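Putative cell filamentation protein (Bartonella quintana, PDB 4N67) is a Fic-domain effector that binds ADP and probably transfers AMP from ATP onto target proteins, as other AMP-transferring Fic enzymes do. Local coordinates at residues A140-V145 with M165-L170. The protein carries 2 engineered substitutions. Residues are numbered along the deposited sequence; the frame is centred on the assembly and turned at random.
Sequences ANAAEV and MFMEKL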
loop_
_atom_site.group_PDB
_atom_site.type_symbol
_atom_site.label_atom_id
_atom_site.label_comp_id
_atom_site.label_asym_id
_atom_site.label_seq_id
_atom_site.Cartn_x
_atom_site.Cartn_y
_atom_site.Cartn_z
ATOM N N ALA A 140 -5.416 5.029 16.480
ATOM C CA ALA A 140 -6.350 5.887 15.745
ATOM C C ALA A 140 -5.624 6.627 14.622
ATOM O O ALA A 140 -6.143 6.782 13.515
ATOM C CB ALA A 140 -7.020 6.878 16.692
ATOM N N ASN A 141 -4.410 7.088 14.904
ATOM C CA ASN A 141 -3.673 7.848 13.933
ATOM C C ASN A 141 -3.185 6.934 12.809
ATOM O O ASN A 141 -3.195 7.342 11.645
ATOM C CB ASN A 141 -2.487 8.574 14.573
ATOM C CG ASN A 141 -2.866 9.935 15.127
ATOM O OD1 ASN A 141 -2.849 10.923 14.404
ATOM N ND2 ASN A 141 -3.182 9.995 16.403
ATOM N N ALA A 142 -2.776 5.723 13.164
ATOM C CA ALA A 142 -2.307 4.767 12.146
ATOM C C ALA A 142 -3.449 4.443 11.225
ATOM O O ALA A 142 -3.264 4.318 9.991
ATOM C CB ALA A 142 -1.776 3.506 12.794
ATOM N N ALA A 143 -4.646 4.307 11.797
ATOM C CA ALA A 143 -5.832 4.001 10.974
ATOM C C ALA A 143 -6.118 5.130 9.991
ATOM O O ALA A 143 -6.482 4.859 8.835
ATOM C CB ALA A 143 -7.057 3.724 11.852
ATOM N N GLU A 144 -5.963 6.381 10.440
ATOM C CA GLU A 144 -6.153 7.530 9.542
ATOM C C GLU A 144 -5.111 7.554 8.417
ATOM O O GLU A 144 -5.420 7.874 7.270
ATOM C CB GLU A 144 -6.136 8.845 10.312
ATOM C CG GLU A 144 -7.311 8.997 11.256
ATOM C CD GLU A 144 -7.462 10.411 11.806
ATOM O OE1 GLU A 144 -6.888 11.350 11.206
ATOM O OE2 GLU A 144 -8.145 10.582 12.842
ATOM N N VAL A 145 -3.871 7.226 8.733
ATOM C CA VAL A 145 -2.841 7.176 7.711
ATOM C C VAL A 145 -3.233 6.091 6.698
ATOM O O VAL A 145 -3.145 6.274 5.472
ATOM C CB VAL A 145 -1.459 6.863 8.336
ATOM C CG1 VAL A 145 -0.427 6.501 7.271
ATOM C CG2 VAL A 145 -1.003 8.033 9.188
ATOM N N MET A 165 3.149 -2.708 4.478
ATOM C CA MET A 165 4.555 -2.633 4.845
ATOM C C MET A 165 4.929 -1.220 5.307
ATOM O O MET A 165 5.673 -1.031 6.257
ATOM C CB MET A 165 5.466 -3.066 3.691
ATOM C CG MET A 165 6.928 -3.075 4.033
ATOM S SD MET A 165 7.355 -4.128 5.437
ATOM C CE MET A 165 7.022 -5.740 4.776
ATOM N N PHE A 166 4.407 -0.210 4.633
ATOM C CA PHE A 166 4.645 1.153 5.068
ATOM C C PHE A 166 4.224 1.314 6.532
ATOM O O PHE A 166 4.941 1.904 7.342
ATOM C CB PHE A 166 3.888 2.114 4.119
ATOM C CG PHE A 166 4.067 3.588 4.404
ATOM C CD1 PHE A 166 3.270 4.247 5.320
ATOM C CD2 PHE A 166 4.964 4.318 3.636
ATOM C CE1 PHE A 166 3.418 5.597 5.531
ATOM C CE2 PHE A 166 5.101 5.686 3.828
ATOM C CZ PHE A 166 4.321 6.303 4.776
ATOM N N MET A 167 3.050 0.782 6.860
ATOM C CA MET A 167 2.589 0.864 8.252
ATOM C C MET A 167 3.449 0.091 9.211
ATOM O O MET A 167 3.729 0.567 10.317
ATOM C CB MET A 167 1.156 0.356 8.396
ATOM C CG MET A 167 0.152 1.106 7.578
ATOM S SD MET A 167 0.156 2.886 7.768
ATOM C CE MET A 167 -0.165 3.078 9.523
ATOM N N GLU A 168 3.909 -1.090 8.806
ATOM C CA GLU A 168 4.786 -1.846 9.689
ATOM C C GLU A 168 6.023 -1.044 10.055
ATOM O O GLU A 168 6.433 -0.988 11.214
ATOM C CB GLU A 168 5.232 -3.154 9.042
ATOM C CG GLU A 168 4.164 -4.228 8.850
ATOM C CD GLU A 168 4.754 -5.568 8.379
ATOM O OE1 GLU A 168 5.885 -5.888 8.782
ATOM O OE2 GLU A 168 4.054 -6.252 7.616
ATOM N N LYS A 169 6.616 -0.378 9.065
ATOM C CA LYS A 169 7.836 0.354 9.310
ATOM C C LYS A 169 7.591 1.670 10.047
ATOM O O LYS A 169 8.372 2.056 10.917
ATOM C CB LYS A 169 8.603 0.571 8.003
ATOM C CG LYS A 169 9.227 -0.719 7.477
ATOM C CD LYS A 169 10.483 -1.102 8.267
ATOM C CE LYS A 169 10.802 -2.587 8.170
ATOM N NZ LYS A 169 11.709 -3.037 9.249
ATOM N N LEU A 170 6.491 2.341 9.731
ATOM C CA LEU A 170 6.093 3.541 10.474
ATOM C C LEU A 170 5.888 3.192 11.952
ATOM O O LEU A 170 6.369 3.885 12.855
ATOM C CB LEU A 170 4.811 4.110 9.882
ATOM C CG LEU A 170 4.280 5.405 10.489
ATOM C CD1 LEU A 170 5.225 6.575 10.262
ATOM C CD2 LEU A 170 2.887 5.700 9.931
#
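Two helices of the Fic fold, joined by the connection that carries the family signature HPFRKGNGR, meet here through Met-167 on one side and Ala-142 and Val-145 on the other. They run roughly antiparallel, with 149° between the directions of the two short segments, but their axes come no closer than 11.1 Å. Met-167 spans that wide gap. Its chain leaves with CG anti to the carbonyl carbon and then bends at both chi2 (-52°) and chi3 (-59°), which turns the thioether so that its methyl lies against helix 135-152. That methyl, CE, rests on Ala-142, 3.7 Å from its CB and 3.4 Å from its backbone O, a close approach that the slight polarisation of a methyl on sulfur may favour. Here the CA atoms of Ala-142 and Met-167 are 7.4 Å apart, the nearest such pair. One turn on, Val-145 crosses the methionine at a slant. Its CG1, placed anti to the backbone N, reaches the sulfur, with 3.7 Å between Val-145 CG1 and Met-167 SD. The same methyl lies 4.3 Å from Leu-170 CD2 and equally far from CE1 of the Phe-166 ring, which it meets obliquely. All five touching residues are buried, and their side chains meet one another through apolar atoms alone; the Met-167 side chain lies about 9 Å from the bound ADP. Helix 112-126 adds Leu-120 and Leu-124 beside Val-145, helix 202-211 sets Phe-208 against both Ala-142 and Met-167, and helix 59-70 meets Phe-166 with Leu-62 and Ile-65.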